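Local coordinates for L-hydantoinase (Arthrobacter aurescens, PDB 1GKR), which hydrolyses the ring of 5-substituted hydantoins, aryl derivatives in preference to alkyl ones, as a tetrameric cyclic amidase with two zinc ions in each subunit, at residues 203-206 with 207-210; 292-295 with 296-300; 399-402 with 403-406. One frame throughout, in Å; residues are numbered along the deposited sequence.

Contact 1. Residues 203-206 with 207-210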
# COMPACT_ATOMS: atom_id res chain seq x y z
N LYS A 203 -1.72 35.86 -16.03
CA LYS A 203 -0.80 36.76 -15.33
C LYS A 203 -1.18 36.84 -13.86
O LYS A 203 -0.63 37.65 -13.11
CB LYS A 203 -0.85 38.16 -15.94
CG LYS A 203 -0.26 38.28 -17.34
CD LYS A 203 -0.33 39.72 -17.83
CE LYS A 203 0.42 39.90 -19.15
NZ LYS A 203 0.37 41.32 -19.65
N ASP A 204 -2.13 35.98 -13.47
CA ASP A 204 -2.69 35.83 -12.12
C ASP A 204 -1.72 35.29 -11.09
O ASP A 204 -0.59 34.94 -11.39
CB ASP A 204 -3.79 34.78 -12.12
CG ASP A 204 -5.11 35.31 -12.51
OD1 ASP A 204 -5.54 36.32 -11.92
OD2 ASP A 204 -5.73 34.68 -13.40
N MET A 205 -2.21 35.20 -9.86
CA MET A 205 -1.47 34.57 -8.79
C MET A 205 -1.96 33.14 -9.04
O MET A 205 -1.23 32.16 -8.87
CB MET A 205 -1.93 35.06 -7.42
CG MET A 205 -0.99 36.05 -6.79
SD MET A 205 0.71 35.44 -6.75
CE MET A 205 0.63 34.34 -5.34
N ALA A 206 -3.21 33.04 -9.48
CA ALA A 206 -3.82 31.76 -9.79
C ALA A 206 -3.03 31.12 -10.92
O ALA A 206 -2.74 29.93 -10.90
CB ALA A 206 -5.24 31.96 -10.22
N ALA A 207 -2.68 31.93 -11.92
CA ALA A 207 -1.91 31.44 -13.04
C ALA A 207 -0.55 30.91 -12.56
O ALA A 207 -0.03 29.90 -13.06
CB ALA A 207 -1.71 32.55 -14.05
N TYR A 208 0.03 31.60 -11.58
CA TYR A 208 1.31 31.21 -11.04
C TYR A 208 1.20 29.82 -10.40
O TYR A 208 1.91 28.90 -10.79
CB TYR A 208 1.77 32.23 -10.00
CG TYR A 208 2.95 31.75 -9.20
CD1 TYR A 208 4.15 31.42 -9.82
CD2 TYR A 208 2.85 31.57 -7.82
CE1 TYR A 208 5.22 30.91 -9.09
CE2 TYR A 208 3.92 31.06 -7.08
CZ TYR A 208 5.10 30.74 -7.73
OH TYR A 208 6.17 30.24 -7.01
N GLU A 209 0.30 29.69 -9.44
CA GLU A 209 0.10 28.42 -8.73
C GLU A 209 -0.05 27.27 -9.72
O GLU A 209 0.52 26.19 -9.54
CB GLU A 209 -1.16 28.53 -7.85
CG GLU A 209 -1.33 27.44 -6.78
CD GLU A 209 -1.94 26.13 -7.29
OE1 GLU A 209 -2.76 26.17 -8.24
OE2 GLU A 209 -1.61 25.07 -6.72
N ALA A 210 -0.82 27.50 -10.79
CA ALA A 210 -1.04 26.46 -11.78
C ALA A 210 0.20 26.08 -12.55
O ALA A 210 0.28 24.97 -13.07
CB ALA A 210 -2.12 26.88 -12.74
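E209 N and A210 N reach back one turn to M205 O (3.0 Å) and A206 O (3.1 Å), so the regular i to i+4 bonds of an alpha helix begin here, in the first turn of helix 205-211. The bond that precedes them, from Y208 N to D204 O, is weak. D204, still in the preceding loop, packs its CB 3.6 Å from A207 CB. A207 is buried, and its methyl is small enough to fit between this turn and I197 of helix 187-199, which A210 also touches. Helix 205-211 is thus a short helix packed beside a longer one, in an enzyme of the amidohydrolase family, whose fold is a TIM barrel. On another side, Y208 has its CG anti to the backbone N (chi1 169°), and the ring runs away from the opening turn. Its CD2 meets M205 CE at 4.3 Å, a loose apolar contact; flexible methionine suits such a partly exposed place. A buried phenol needs a polar partner, and Y208 OH has one in V284 O, while K283 makes a cation-pi contact with the ring. The Y208 side chain lies about 9 Å from a bound zinc ion. E209, also anti at chi1 but bent at chi2, carries its carboxylate away from the first turn to a salt bridge with R289.

Contact 2. Residues 292-295 with 296-300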
# COMPACT_ATOMS: atom_id res chain seq x y z
N GLU A 292 -8.75 23.92 1.04
CA GLU A 292 -9.06 22.54 1.36
C GLU A 292 -7.81 21.81 1.81
O GLU A 292 -7.85 21.08 2.81
CB GLU A 292 -9.61 21.82 0.15
CG GLU A 292 -10.80 22.50 -0.44
CD GLU A 292 -11.24 21.81 -1.71
OE1 GLU A 292 -11.55 20.59 -1.64
OE2 GLU A 292 -11.27 22.48 -2.78
N MET A 293 -6.71 22.00 1.09
CA MET A 293 -5.47 21.33 1.46
C MET A 293 -4.95 21.88 2.77
O MET A 293 -4.35 21.16 3.57
CB MET A 293 -4.42 21.49 0.37
CG MET A 293 -4.85 20.85 -0.91
SD MET A 293 -3.64 20.88 -2.22
CE MET A 293 -3.07 19.12 -2.18
N ASN A 294 -5.21 23.17 2.99
CA ASN A 294 -4.78 23.82 4.21
C ASN A 294 -5.34 23.09 5.45
O ASN A 294 -4.63 22.89 6.43
CB ASN A 294 -5.23 25.27 4.21
CG ASN A 294 -4.71 26.02 5.41
OD1 ASN A 294 -3.61 26.57 5.38
ND2 ASN A 294 -5.48 26.03 6.49
N ILE A 295 -6.61 22.70 5.42
CA ILE A 295 -7.20 21.99 6.55
C ILE A 295 -6.40 20.72 6.86
O ILE A 295 -6.01 20.49 8.00
CB ILE A 295 -8.65 21.59 6.25
CG1 ILE A 295 -9.52 22.84 6.18
CG2 ILE A 295 -9.18 20.68 7.33
CD1 ILE A 295 -10.79 22.61 5.43
N ARG A 296 -6.16 19.92 5.83
CA ARG A 296 -5.39 18.68 5.97
C ARG A 296 -4.05 18.95 6.62
O ARG A 296 -3.65 18.27 7.56
CB ARG A 296 -5.16 18.06 4.60
CG ARG A 296 -6.34 17.34 4.01
CD ARG A 296 -6.22 15.85 4.27
NE ARG A 296 -5.17 15.19 3.48
CZ ARG A 296 -5.06 15.28 2.15
NH1 ARG A 296 -5.93 16.01 1.45
NH2 ARG A 296 -4.10 14.62 1.52
N LEU A 297 -3.34 19.94 6.09
CA LEU A 297 -2.03 20.31 6.60
C LEU A 297 -2.05 20.51 8.10
O LEU A 297 -1.18 19.99 8.82
CB LEU A 297 -1.58 21.60 5.92
CG LEU A 297 -0.30 21.60 5.08
CD1 LEU A 297 -0.20 20.36 4.23
CD2 LEU A 297 -0.32 22.85 4.21
N TRP A 298 -3.04 21.25 8.59
CA TRP A 298 -3.15 21.52 10.02
C TRP A 298 -3.37 20.25 10.84
O TRP A 298 -2.91 20.17 11.99
CB TRP A 298 -4.26 22.51 10.31
CG TRP A 298 -3.83 23.94 10.20
CD1 TRP A 298 -4.11 24.81 9.18
CD2 TRP A 298 -3.11 24.69 11.18
NE1 TRP A 298 -3.61 26.06 9.47
CE2 TRP A 298 -2.99 26.01 10.69
CE3 TRP A 298 -2.55 24.37 12.42
CZ2 TRP A 298 -2.34 27.03 11.41
CZ3 TRP A 298 -1.90 25.37 13.14
CH2 TRP A 298 -1.80 26.69 12.63
N GLU A 299 -4.08 19.28 10.28
CA GLU A 299 -4.30 18.02 10.98
C GLU A 299 -2.98 17.26 11.05
O GLU A 299 -2.58 16.76 12.09
CB GLU A 299 -5.32 17.18 10.25
CG GLU A 299 -6.76 17.60 10.43
CD GLU A 299 -7.71 16.77 9.59
OE1 GLU A 299 -7.53 15.53 9.56
OE2 GLU A 299 -8.63 17.36 8.97
N GLN A 300 -2.31 17.19 9.91
CA GLN A 300 -1.05 16.49 9.84
C GLN A 300 -0.04 17.07 10.82
O GLN A 300 0.76 16.34 11.41
CB GLN A 300 -0.51 16.57 8.42
CG GLN A 300 -1.49 16.04 7.39
CD GLN A 300 -0.90 16.03 6.01
OE1 GLN A 300 -0.39 17.05 5.53
NE2 GLN A 300 -0.98 14.89 5.34
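N294 and W298, one turn apart on the same side of the helix, are brought together with the asparagine CG anti to the backbone N (chi1 -175°) and the tryptophan CG beside its own N (chi1 -86°). The two side chains lie alongside each other, and the amide of N294 comes up to the edge of the indole near CD1, with the two planes 64° apart. The backbone joins the same pair, W298 N donating to N294 O at 3.1 Å. I295 and E299 form a second such pair, I295 CG2 lying 3.7 Å from E299 OE2; both residues are exposed, and the carboxylate lies alongside the isoleucine branch, a place that suits a glutamate with its long aliphatic stem. Further i to i+4 bonds run from E299 N to I295 O (3.2 Å) and from L297 N to M293 O (3.0 Å). L297 and W298, both apolar, are buried, whereas I295 is exposed. The indole nitrogen of W298 is satisfied by L268 O, and R354 makes a cation-pi contact with its ring. R296, its chain bent at chi2 and chi3, carries its guanidinium to a salt bridge with D244. Helix 291-303 thereby lies against helix 243-254, where P243 touches M293, R296 and L297, and it leads into strand 308-309, which runs parallel to and beside strand 259-263.

Contact 3. Residues 399-402 with 403-406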
# COMPACT_ATOMS: atom_id res chain seq x y z
N LYS A 399 -1.47 43.60 16.37
CA LYS A 399 -1.41 43.27 14.95
C LYS A 399 0.05 43.20 14.50
O LYS A 399 0.92 43.81 15.11
CB LYS A 399 -2.10 44.34 14.09
CG LYS A 399 -3.52 44.68 14.45
CD LYS A 399 -4.48 43.54 14.16
CE LYS A 399 -5.93 43.98 14.35
NZ LYS A 399 -6.24 45.15 13.47
N VAL A 400 0.32 42.46 13.43
CA VAL A 400 1.68 42.43 12.92
C VAL A 400 1.77 43.69 12.05
O VAL A 400 0.90 43.95 11.22
CB VAL A 400 1.96 41.13 12.09
CG1 VAL A 400 0.74 40.73 11.34
CG2 VAL A 400 3.09 41.37 11.10
N ASP A 401 2.81 44.50 12.30
CA ASP A 401 3.03 45.74 11.55
C ASP A 401 4.37 45.66 10.82
O ASP A 401 5.41 46.02 11.37
CB ASP A 401 3.02 46.92 12.52
CG ASP A 401 3.17 48.25 11.81
OD1 ASP A 401 3.21 48.27 10.55
OD2 ASP A 401 3.24 49.28 12.52
N ALA A 402 4.34 45.21 9.57
CA ALA A 402 5.56 45.03 8.79
C ALA A 402 6.54 46.19 8.79
O ALA A 402 7.75 45.98 8.70
CB ALA A 402 5.19 44.67 7.35
N SER A 403 6.04 47.42 8.91
CA SER A 403 6.90 48.60 8.91
C SER A 403 7.74 48.70 10.16
O SER A 403 8.69 49.48 10.20
CB SER A 403 6.05 49.86 8.79
OG SER A 403 5.21 49.98 9.92
N GLN A 404 7.37 47.94 11.19
CA GLN A 404 8.11 47.93 12.45
C GLN A 404 9.19 46.85 12.46
O GLN A 404 9.96 46.75 13.41
CB GLN A 404 7.15 47.69 13.62
CG GLN A 404 6.15 48.81 13.83
CD GLN A 404 6.81 50.17 13.84
OE1 GLN A 404 7.69 50.45 14.66
NE2 GLN A 404 6.38 51.05 12.92
N PHE A 405 9.23 46.05 11.40
CA PHE A 405 10.22 44.98 11.28
C PHE A 405 11.63 45.51 11.47
O PHE A 405 11.96 46.59 11.00
CB PHE A 405 10.13 44.31 9.91
CG PHE A 405 9.03 43.29 9.80
CD1 PHE A 405 8.08 43.15 10.80
CD2 PHE A 405 8.94 42.48 8.66
CE1 PHE A 405 7.06 42.21 10.68
CE2 PHE A 405 7.92 41.55 8.53
CZ PHE A 405 6.97 41.41 9.55
N ARG A 406 12.45 44.73 12.14
CA ARG A 406 13.83 45.12 12.39
C ARG A 406 14.74 44.74 11.22
O ARG A 406 15.87 45.21 11.13
CB ARG A 406 14.31 44.44 13.67
CG ARG A 406 13.29 44.55 14.79
CD ARG A 406 13.22 45.96 15.29
NE ARG A 406 14.52 46.35 15.84
CZ ARG A 406 15.05 47.57 15.73
NH1 ARG A 406 14.40 48.53 15.07
NH2 ARG A 406 16.23 47.83 16.28
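D401 and S403 meet where the chain enters a short 3-10 turn in the loop between strands 398-399 and 418-428. D401 OD1 accepts S403 OG at 2.7 Å, its firmer partner, and S403 N at 3.4 Å, a weak Asx turn leading into the 3-10 turn. Aspartate suits this position because its short carboxylate can reach the N-H and hydroxyl of S403, two residues on; CG is anti to the backbone N (chi1 -177°), and the hydroxyl meets OD1 from above the carboxylate plane. The i to i+3 bonds of the turn run from Q404 N to D401 O, 2.7 Å, and from F405 N to A402 O, 3.1 Å. Two unlike sides result. One is apolar and buried: V400 CG2 lies 4.1 Å from F405 CE1, and the ring also touches E339, T340 and S412. A402 is small enough to let the phenyl group lie over its backbone. The other is polar, with S403 and Q404 exposed. There Q404 CG lies 3.2 Å from D401 OD2, the chain bent at chi2 and the amide plane 45° from the carboxylate, and Q404 NE2 makes a weak bond to S403 OG. D415 accepts the N-H of A402, tying the turn to the residues ahead of strand 418-428. Over the F405 ring, A402 CA makes a CH-pi contact, 3.7 Å from the centroid and 13° off the ring normal.

Overall arrangement
Along the chain the three contacts come in series, each complete before the next opens, and all fall within the range of the amidohydrolase family. Contacts 1 and 2 each lie on one helix, 205-211 and 291-303; their centres are 21 Å apart and their nearest atoms about 6 Å, without touching. Contact 3 stands 28 Å between centres from either of them. Contacts 1 and 2 are nearer the metal centre: the side chain of Y208 is about 8 Å from that of H183, and that of L297 about 10 Å from that of H239, both zinc ligands. Contact 3 is remote from the annotated sites and lies in the loop joining strands 398-399 and 418-428.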